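Local coordinates for ALDH21) (Physcomitrella patens subsp. patens, PDB 5MZ5), which oxidises succinic semialdehyde to succinate with NADP(+) as coenzyme, as a member of the aldehyde dehydrogenase family, at residues C292-Y297 with L326-R331; I446-L451 with V466-S471. One frame throughout, in Å; residues are numbered along the deposited sequence.

Contact 1: residues C292-Y297 with L326-R331; sequences CIVDDY and LYVHER. With GOL (glycerol), chain F.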
ATOM      1  N   CYS A 292     -10.714   7.212 -30.592  1.00 29.25           N
ATOM      2  CA  CYS A 292      -9.561   6.329 -30.758  1.00 28.91           C
ATOM      3  C   CYS A 292      -8.624   6.946 -31.775  1.00 32.96           C
ATOM      4  O   CYS A 292      -9.078   7.378 -32.828  1.00 32.94           O
ATOM      5  CB  CYS A 292      -9.966   4.908 -31.161  1.00 28.52           C
ATOM      6  SG  CYS A 292      -8.596   3.710 -31.172  1.00 32.08           S
ATOM      7  N   ILE A 293      -7.324   6.993 -31.443  1.00 29.87           N
ATOM      8  CA  ILE A 293      -6.260   7.450 -32.327  1.00 29.23           C
ATOM      9  C   ILE A 293      -5.589   6.213 -32.947  1.00 31.65           C
ATOM     10  O   ILE A 293      -5.240   5.284 -32.228  1.00 30.26           O
ATOM     11  CB  ILE A 293      -5.215   8.336 -31.589  1.00 31.49           C
ATOM     12  CG1 ILE A 293      -5.840   9.662 -31.122  1.00 30.95           C
ATOM     13  CG2 ILE A 293      -3.978   8.596 -32.489  1.00 31.25           C
ATOM     14  CD1 ILE A 293      -4.910  10.607 -30.338  1.00 29.25           C
ATOM     15  N   VAL A 294      -5.426   6.207 -34.273  1.00 29.63           N
ATOM     16  CA  VAL A 294      -4.706   5.165 -34.995  1.00 30.38           C
ATOM     17  C   VAL A 294      -3.479   5.860 -35.602  1.00 33.87           C
ATOM     18  O   VAL A 294      -3.601   6.553 -36.604  1.00 33.14           O
ATOM     19  CB  VAL A 294      -5.573   4.385 -36.036  1.00 34.58           C
ATOM     20  CG1 VAL A 294      -4.720   3.399 -36.859  1.00 34.43           C
ATOM     21  CG2 VAL A 294      -6.711   3.653 -35.343  1.00 33.66           C
ATOM     22  N   ASP A 295      -2.315   5.736 -34.932  1.00 31.56           N
ATOM     23  CA  ASP A 295      -1.058   6.333 -35.402  1.00 31.96           C
ATOM     24  C   ASP A 295      -0.101   5.279 -35.960  1.00 33.78           C
ATOM     25  O   ASP A 295       0.920   5.621 -36.537  1.00 34.54           O
ATOM     26  CB  ASP A 295      -0.389   7.182 -34.292  1.00 33.33           C
ATOM     27  CG  ASP A 295       0.544   8.268 -34.819  1.00 40.04           C
ATOM     28  OD1 ASP A 295       0.054   9.215 -35.475  1.00 41.60           O
ATOM     29  OD2 ASP A 295       1.750   8.195 -34.540  1.00 43.52           O
ATOM     30  N   ASP A 296      -0.456   3.999 -35.802  1.00 28.89           N
ATOM     31  CA  ASP A 296       0.294   2.813 -36.231  1.00 28.11           C
ATOM     32  C   ASP A 296      -0.650   1.609 -36.242  1.00 32.14           C
ATOM     33  O   ASP A 296      -1.753   1.688 -35.697  1.00 30.68           O
ATOM     34  CB  ASP A 296       1.458   2.510 -35.239  1.00 28.82           C
ATOM     35  CG  ASP A 296       2.770   3.225 -35.511  1.00 36.20           C
ATOM     36  OD1 ASP A 296       3.268   3.146 -36.661  1.00 39.26           O
ATOM     37  OD2 ASP A 296       3.332   3.805 -34.567  1.00 40.86           O
ATOM     38  N   TYR A 297      -0.200   0.485 -36.827  1.00 30.68           N
ATOM     39  CA  TYR A 297      -0.928  -0.788 -36.831  1.00 30.46           C
ATOM     40  C   TYR A 297      -0.206  -1.647 -35.807  1.00 34.21           C
ATOM     41  O   TYR A 297       1.002  -1.867 -35.942  1.00 33.32           O
ATOM     42  CB  TYR A 297      -0.902  -1.470 -38.214  1.00 32.00           C
ATOM     43  CG  TYR A 297      -1.384  -0.627 -39.372  1.00 34.53           C
ATOM     44  CD1 TYR A 297      -2.373   0.341 -39.196  1.00 36.04           C
ATOM     45  CD2 TYR A 297      -0.912  -0.850 -40.663  1.00 36.40           C
ATOM     46  CE1 TYR A 297      -2.813   1.124 -40.259  1.00 36.91           C
ATOM     47  CE2 TYR A 297      -1.365  -0.090 -41.741  1.00 37.53           C
ATOM     48  CZ  TYR A 297      -2.323   0.891 -41.534  1.00 42.37           C
ATOM     49  OH  TYR A 297      -2.777   1.644 -42.585  1.00 41.24           O
ATOM     50  N   LEU A 326     -13.214   7.987 -34.560  1.00 29.32           N
ATOM     51  CA  LEU A 326     -11.990   7.353 -35.009  1.00 29.50           C
ATOM     52  C   LEU A 326     -11.122   8.364 -35.757  1.00 34.36           C
ATOM     53  O   LEU A 326     -11.545   8.888 -36.786  1.00 36.17           O
ATOM     54  CB  LEU A 326     -12.330   6.122 -35.876  1.00 29.06           C
ATOM     55  CG  LEU A 326     -11.192   5.284 -36.462  1.00 32.49           C
ATOM     56  CD1 LEU A 326     -10.108   4.929 -35.403  1.00 31.33           C
ATOM     57  CD2 LEU A 326     -11.747   4.037 -37.146  1.00 32.34           C
ATOM     58  N   TYR A 327      -9.916   8.626 -35.220  1.00 28.39           N
ATOM     59  CA  TYR A 327      -8.914   9.561 -35.747  1.00 27.48           C
ATOM     60  C   TYR A 327      -7.746   8.762 -36.290  1.00 31.27           C
ATOM     61  O   TYR A 327      -7.081   8.041 -35.543  1.00 29.49           O
ATOM     62  CB  TYR A 327      -8.469  10.563 -34.649  1.00 27.26           C
ATOM     63  CG  TYR A 327      -9.635  11.390 -34.147  1.00 26.89           C
ATOM     64  CD1 TYR A 327     -10.032  12.550 -34.811  1.00 28.99           C
ATOM     65  CD2 TYR A 327     -10.379  10.979 -33.041  1.00 25.73           C
ATOM     66  CE1 TYR A 327     -11.142  13.283 -34.389  1.00 30.00           C
ATOM     67  CE2 TYR A 327     -11.494  11.694 -32.617  1.00 26.63           C
ATOM     68  CZ  TYR A 327     -11.874  12.846 -33.293  1.00 37.96           C
ATOM     69  OH  TYR A 327     -12.979  13.540 -32.875  1.00 36.98           O
ATOM     70  N   VAL A 328      -7.559   8.810 -37.613  1.00 28.90           N
ATOM     71  CA  VAL A 328      -6.505   8.047 -38.286  1.00 28.85           C
ATOM     72  C   VAL A 328      -5.503   8.998 -38.940  1.00 32.61           C
ATOM     73  O   VAL A 328      -5.899   9.943 -39.613  1.00 30.27           O
ATOM     74  CB  VAL A 328      -7.108   7.043 -39.308  1.00 31.73           C
ATOM     75  CG1 VAL A 328      -6.016   6.224 -39.988  1.00 31.52           C
ATOM     76  CG2 VAL A 328      -8.141   6.132 -38.637  1.00 29.76           C
ATOM     77  N   HIS A 329      -4.206   8.760 -38.717  1.00 31.14           N
ATOM     78  CA  HIS A 329      -3.171   9.588 -39.313  1.00 31.01           C
ATOM     79  C   HIS A 329      -3.256   9.511 -40.865  1.00 34.97           C
ATOM     80  O   HIS A 329      -3.532   8.446 -41.425  1.00 32.62           O
ATOM     81  CB  HIS A 329      -1.788   9.186 -38.790  1.00 31.32           C
ATOM     82  CG  HIS A 329      -0.697  10.082 -39.295  1.00 35.29           C
ATOM     83  ND1 HIS A 329      -0.028   9.805 -40.460  1.00 37.72           N
ATOM     84  CD2 HIS A 329      -0.238  11.252 -38.797  1.00 37.47           C
ATOM     85  CE1 HIS A 329       0.838  10.788 -40.621  1.00 37.95           C
ATOM     86  NE2 HIS A 329       0.749  11.682 -39.645  1.00 38.00           N
ATOM     87  N   GLU A 330      -3.058  10.666 -41.531  1.00 32.96           N
ATOM     88  CA  GLU A 330      -3.140  10.852 -42.978  0.50 33.00           C
ATOM     89  C   GLU A 330      -2.383   9.802 -43.805  1.00 37.43           C
ATOM     90  O   GLU A 330      -2.885   9.424 -44.868  1.00 37.02           O
ATOM     91  CB  GLU A 330      -2.712  12.274 -43.374  1.00 34.87           C
ATOM     92  CG  GLU A 330      -1.262  12.615 -43.066  1.00 46.67           C
ATOM     93  CD  GLU A 330      -0.778  14.020 -43.372  1.00 74.50           C
ATOM     94  OE1 GLU A 330       0.233  14.419 -42.753  1.00 81.69           O
ATOM     95  OE2 GLU A 330      -1.389  14.723 -44.209  1.00 71.01           O
ATOM     96  N   ARG A 331      -1.193   9.320 -43.335  1.00 34.63           N
ATOM     97  CA  ARG A 331      -0.412   8.317 -44.084  1.00 35.09           C
ATOM     98  C   ARG A 331      -1.094   6.931 -44.088  1.00 36.58           C
ATOM     99  O   ARG A 331      -0.841   6.125 -44.978  1.00 35.25           O
ATOM    100  CB  ARG A 331       1.064   8.238 -43.588  1.00 37.05           C
ATOM    101  CG  ARG A 331       1.265   7.330 -42.370  1.00 49.53           C
ATOM    102  CD  ARG A 331       2.633   7.416 -41.690  1.00 54.34           C
ATOM    103  NE  ARG A 331       2.854   6.265 -40.804  1.00 49.75           N
ATOM    104  CZ  ARG A 331       2.452   6.176 -39.532  1.00 53.72           C
ATOM    105  NH1 ARG A 331       1.845   7.198 -38.945  1.00 36.54           N
ATOM    106  NH2 ARG A 331       2.684   5.078 -38.833  1.00 38.16           N
TER
HETATM  107  C1  GOL F 502       1.931   1.614 -39.314  1.00 53.99           C
HETATM  108  O1  GOL F 502       2.369   0.712 -38.301  1.00 50.66           O
HETATM  109  C2  GOL F 502       3.004   1.904 -40.344  1.00 56.26           C
HETATM  110  O2  GOL F 502       4.258   2.202 -39.714  1.00 58.69           O
HETATM  111  C3  GOL F 502       3.173   0.761 -41.315  1.00 55.31           C
HETATM  112  O3  GOL F 502       2.240   0.887 -42.378  1.00 55.31           O
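Strands 290-294 and 323-329 are the parallel strands of a beta-alpha-beta unit connected through helix 301-313, with Cys292, Ile293 and Val294 paired to Leu326, Tyr327 and Val328. Tyr327 N donates to Cys292 O (2.8 Å) and Tyr327 O accepts from Val294 N; His329 N continues the ladder to Val294 O. On one face Val294 CG2 meets Leu326 CD1 at 3.6 Å, compact aliphatic groups that suit a buried sheet. Beyond the strands Arg331, extended from CG to NE, reaches far enough for NH1 (3.0 Å) and NH2 (2.9 Å) both to grip Asp295 O. NH2 also makes a salt bridge to Asp296 OD1 at 3.0 Å, the carboxylate and guanidinium planes 78° apart. Glycerol O1 takes a nearly straight bond from Tyr297 N (3.0 Å) and gives one to Asp296 OD1, while its C1 lies over the rim of one Tyr297 ring face. Tyr297 OH is hydrogen-bonded to Glu335 OE1. With an alanine in place of the tyrosine, Glu335 would probably lose this hydroxyl partner and the glycerol the ring beside its C1. Asp295 turns its carboxylate to Tyr425 and Lys453. Helix 333-345 packs on Leu326 and Val328, helix 428-435 on Ile293 and Tyr327, and strand 419-425 flanks 323-329.

Contact 2: residues I446-L451 with V466-S471; sequences IFTKDL and VILNDS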
ATOM      1  N   ILE A 446      -5.681   4.431 -28.159  1.00 27.21           N
ATOM      2  CA  ILE A 446      -4.532   4.867 -28.956  1.00 27.70           C
ATOM      3  C   ILE A 446      -3.718   3.668 -29.491  1.00 31.82           C
ATOM      4  O   ILE A 446      -3.235   2.848 -28.706  1.00 32.52           O
ATOM      5  CB  ILE A 446      -3.616   5.926 -28.236  1.00 30.27           C
ATOM      6  CG1 ILE A 446      -2.394   6.285 -29.131  1.00 30.73           C
ATOM      7  CG2 ILE A 446      -3.178   5.471 -26.819  1.00 27.52           C
ATOM      8  CD1 ILE A 446      -1.510   7.348 -28.675  1.00 36.87           C
ATOM      9  N   PHE A 447      -3.535   3.601 -30.812  1.00 27.71           N
ATOM     10  CA  PHE A 447      -2.671   2.592 -31.445  1.00 27.61           C
ATOM     11  C   PHE A 447      -1.375   3.295 -31.818  1.00 31.45           C
ATOM     12  O   PHE A 447      -1.391   4.227 -32.626  1.00 30.57           O
ATOM     13  CB  PHE A 447      -3.318   1.939 -32.681  1.00 29.15           C
ATOM     14  CG  PHE A 447      -4.342   0.889 -32.343  1.00 29.58           C
ATOM     15  CD1 PHE A 447      -5.669   1.243 -32.097  1.00 31.78           C
ATOM     16  CD2 PHE A 447      -3.989  -0.456 -32.282  1.00 30.10           C
ATOM     17  CE1 PHE A 447      -6.622   0.269 -31.800  1.00 31.76           C
ATOM     18  CE2 PHE A 447      -4.943  -1.431 -31.977  1.00 32.48           C
ATOM     19  CZ  PHE A 447      -6.255  -1.061 -31.747  1.00 30.77           C
ATOM     20  N   THR A 448      -0.263   2.879 -31.187  1.00 27.38           N
ATOM     21  CA  THR A 448       1.052   3.491 -31.411  1.00 27.36           C
ATOM     22  C   THR A 448       2.178   2.535 -31.062  1.00 31.01           C
ATOM     23  O   THR A 448       2.042   1.727 -30.138  1.00 30.48           O
ATOM     24  CB  THR A 448       1.190   4.855 -30.643  1.00 31.85           C
ATOM     25  OG1 THR A 448       2.465   5.440 -30.923  1.00 27.92           O
ATOM     26  CG2 THR A 448       1.050   4.714 -29.126  1.00 27.21           C
ATOM     27  N   LYS A 449       3.300   2.660 -31.782  1.00 27.03           N
ATOM     28  CA  LYS A 449       4.523   1.908 -31.523  1.00 26.78           C
ATOM     29  C   LYS A 449       5.529   2.847 -30.833  1.00 30.55           C
ATOM     30  O   LYS A 449       6.624   2.422 -30.451  1.00 30.32           O
ATOM     31  CB  LYS A 449       5.131   1.400 -32.837  1.00 27.60           C
ATOM     32  CG  LYS A 449       4.360   0.295 -33.514  1.00 29.23           C
ATOM     33  CD  LYS A 449       4.923   0.082 -34.912  1.00 30.96           C
ATOM     34  CE  LYS A 449       4.195  -1.008 -35.642  1.00 44.81           C
ATOM     35  NZ  LYS A 449       4.726  -1.212 -37.021  1.00 54.75           N
ATOM     36  N   ASP A 450       5.155   4.125 -30.710  1.00 27.19           N
ATOM     37  CA  ASP A 450       5.975   5.200 -30.159  1.00 26.85           C
ATOM     38  C   ASP A 450       5.814   5.342 -28.647  1.00 29.47           C
ATOM     39  O   ASP A 450       4.735   5.657 -28.157  1.00 29.18           O
ATOM     40  CB  ASP A 450       5.664   6.512 -30.912  1.00 28.83           C
ATOM     41  CG  ASP A 450       6.638   7.646 -30.692  1.00 36.42           C
ATOM     42  OD1 ASP A 450       6.754   8.114 -29.547  1.00 35.20           O
ATOM     43  OD2 ASP A 450       7.197   8.145 -31.688  1.00 48.76           O
ATOM     44  N   LEU A 451       6.915   5.126 -27.916  1.00 26.30           N
ATOM     45  CA  LEU A 451       6.994   5.204 -26.460  1.00 24.97           C
ATOM     46  C   LEU A 451       6.485   6.555 -25.920  1.00 27.94           C
ATOM     47  O   LEU A 451       5.686   6.589 -24.985  1.00 26.86           O
ATOM     48  CB  LEU A 451       8.463   4.966 -26.048  1.00 25.06           C
ATOM     49  CG  LEU A 451       8.849   5.241 -24.591  1.00 28.71           C
ATOM     50  CD1 LEU A 451       8.196   4.231 -23.609  1.00 28.10           C
ATOM     51  CD2 LEU A 451      10.343   5.297 -24.454  1.00 26.92           C
ATOM     52  N   VAL A 466      -7.154   5.145 -20.428  1.00 23.72           N
ATOM     53  CA  VAL A 466      -6.535   5.251 -21.743  1.00 22.34           C
ATOM     54  C   VAL A 466      -6.184   3.827 -22.172  1.00 27.10           C
ATOM     55  O   VAL A 466      -5.423   3.141 -21.492  1.00 26.42           O
ATOM     56  CB  VAL A 466      -5.299   6.210 -21.780  1.00 24.77           C
ATOM     57  CG1 VAL A 466      -4.643   6.234 -23.171  1.00 24.27           C
ATOM     58  CG2 VAL A 466      -5.678   7.621 -21.354  1.00 23.92           C
ATOM     59  N   ILE A 467      -6.744   3.391 -23.295  1.00 24.89           N
ATOM     60  CA  ILE A 467      -6.463   2.061 -23.820  1.00 24.35           C
ATOM     61  C   ILE A 467      -5.352   2.148 -24.839  1.00 27.93           C
ATOM     62  O   ILE A 467      -5.495   2.823 -25.856  1.00 26.25           O
ATOM     63  CB  ILE A 467      -7.718   1.316 -24.338  1.00 25.86           C
ATOM     64  CG1 ILE A 467      -8.932   1.520 -23.390  1.00 25.40           C
ATOM     65  CG2 ILE A 467      -7.391  -0.166 -24.549  1.00 25.52           C
ATOM     66  CD1 ILE A 467      -8.812   1.084 -21.857  1.00 26.49           C
ATOM     67  N   LEU A 468      -4.232   1.452 -24.537  1.00 24.46           N
ATOM     68  CA  LEU A 468      -3.047   1.415 -25.362  1.00 23.97           C
ATOM     69  C   LEU A 468      -3.002   0.139 -26.211  1.00 26.84           C
ATOM     70  O   LEU A 468      -2.946  -0.975 -25.678  1.00 25.20           O
ATOM     71  CB  LEU A 468      -1.784   1.574 -24.471  1.00 23.55           C
ATOM     72  CG  LEU A 468      -0.400   1.603 -25.160  1.00 27.46           C
ATOM     73  CD1 LEU A 468      -0.334   2.645 -26.333  1.00 25.81           C
ATOM     74  CD2 LEU A 468       0.693   1.876 -24.126  1.00 30.59           C
ATOM     75  N   ASN A 469      -3.052   0.331 -27.533  1.00 25.53           N
ATOM     76  CA  ASN A 469      -3.014  -0.700 -28.588  1.00 27.44           C
ATOM     77  C   ASN A 469      -4.228  -1.649 -28.527  1.00 33.46           C
ATOM     78  O   ASN A 469      -4.148  -2.864 -28.717  1.00 34.68           O
ATOM     79  CB  ASN A 469      -1.659  -1.417 -28.626  1.00 25.64           C
ATOM     80  CG  ASN A 469      -0.596  -0.429 -29.026  1.00 34.30           C
ATOM     81  OD1 ASN A 469      -0.875   0.528 -29.743  1.00 25.14           O
ATOM     82  ND2 ASN A 469       0.611  -0.564 -28.506  1.00 28.69           N
ATOM     83  N   ASP A 470      -5.372  -1.028 -28.289  1.00 30.61           N
ATOM     84  CA  ASP A 470      -6.721  -1.570 -28.330  1.00 30.06           C
ATOM     85  C   ASP A 470      -7.634  -0.344 -28.366  1.00 33.38           C
ATOM     86  O   ASP A 470      -7.183   0.782 -28.103  1.00 31.24           O
ATOM     87  CB  ASP A 470      -7.046  -2.544 -27.166  1.00 30.88           C
ATOM     88  CG  ASP A 470      -8.180  -3.534 -27.449  1.00 35.11           C
ATOM     89  OD1 ASP A 470      -9.028  -3.245 -28.326  1.00 33.66           O
ATOM     90  OD2 ASP A 470      -8.221  -4.588 -26.794  1.00 38.11           O
ATOM     91  N   SER A 471      -8.891  -0.555 -28.753  1.00 30.52           N
ATOM     92  CA  SER A 471      -9.904   0.481 -28.856  1.00 29.87           C
ATOM     93  C   SER A 471     -10.357   0.875 -27.434  1.00 32.25           C
ATOM     94  O   SER A 471     -10.125   0.095 -26.490  1.00 31.89           O
ATOM     95  CB  SER A 471     -11.089  -0.025 -29.678  1.00 31.43           C
ATOM     96  OG  SER A 471     -12.103  -0.522 -28.817  1.00 39.27           O
TER
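Ile446 and Leu468 pair across the parallel strands of a beta-alpha-beta unit whose connection is helix 451-460. Ile446 N takes Ile467 O as acceptor, and Asn469 N gives a 2.8 Å bond to Ile446 O. After this the backbone ladder ends, but the Asn469 side chain carries the pairing on to Thr448: OD1 accepts from Thr448 N at 2.8 Å, in the plane of the amide carbonyl, and ND2 donates to Thr448 O at 3.2 Å. A donor and an acceptor on one flat group match the N-H and C=O of Thr448, and the two bonds fix which way round the amide lies. Beside them Thr448 CG2 packs on Leu468 CD1 at 3.7 Å. Asn469 also adopts a left-handed backbone conformation (phi 63°, psi 42°), which asparagine tolerates well, and the turned backbone crosses one face of the Phe447 ring. There Asn469 CA makes a CH-pi contact, 4.2 Å from the ring centroid, and Asp470 N lies 3.5 Å above the ring plane. Around this shell, Thr304, Arg307 and Leu308 of helix 301-313 touch Phe447, and Arg307 forms a salt bridge with Asp470, as does Arg510 of the third subunit. That subunit also extends the sheet, a strand of it pairing in parallel with Val466-Leu468. The Thr448 hydroxyl, with OG1 anti to the backbone N (chi1 -178°), closes an ST turn by accepting from Asp450 N at 3.0 Å.

The two contacts are pairings of one sheet separated by a third, that of strands 290-294 and 443-447, their centres 10 Å apart. Phe447 bridges them through its backbone, its N probably bonded to Ile293 O at 2.8 Å and its O to Asp295 N at 2.9 Å. Asp296 OD2 adds a bond to Lys449 N, so one carboxylate ties Arg331 of contact 1 to the turn of contact 2. The glycerol of contact 1 is probably a crystallisation additive. Contact 2 lies closer to the succinate site: the Ser471 side chain is about 7 Å from that of succinate-binding Tyr314, against about 12 Å for Cys292.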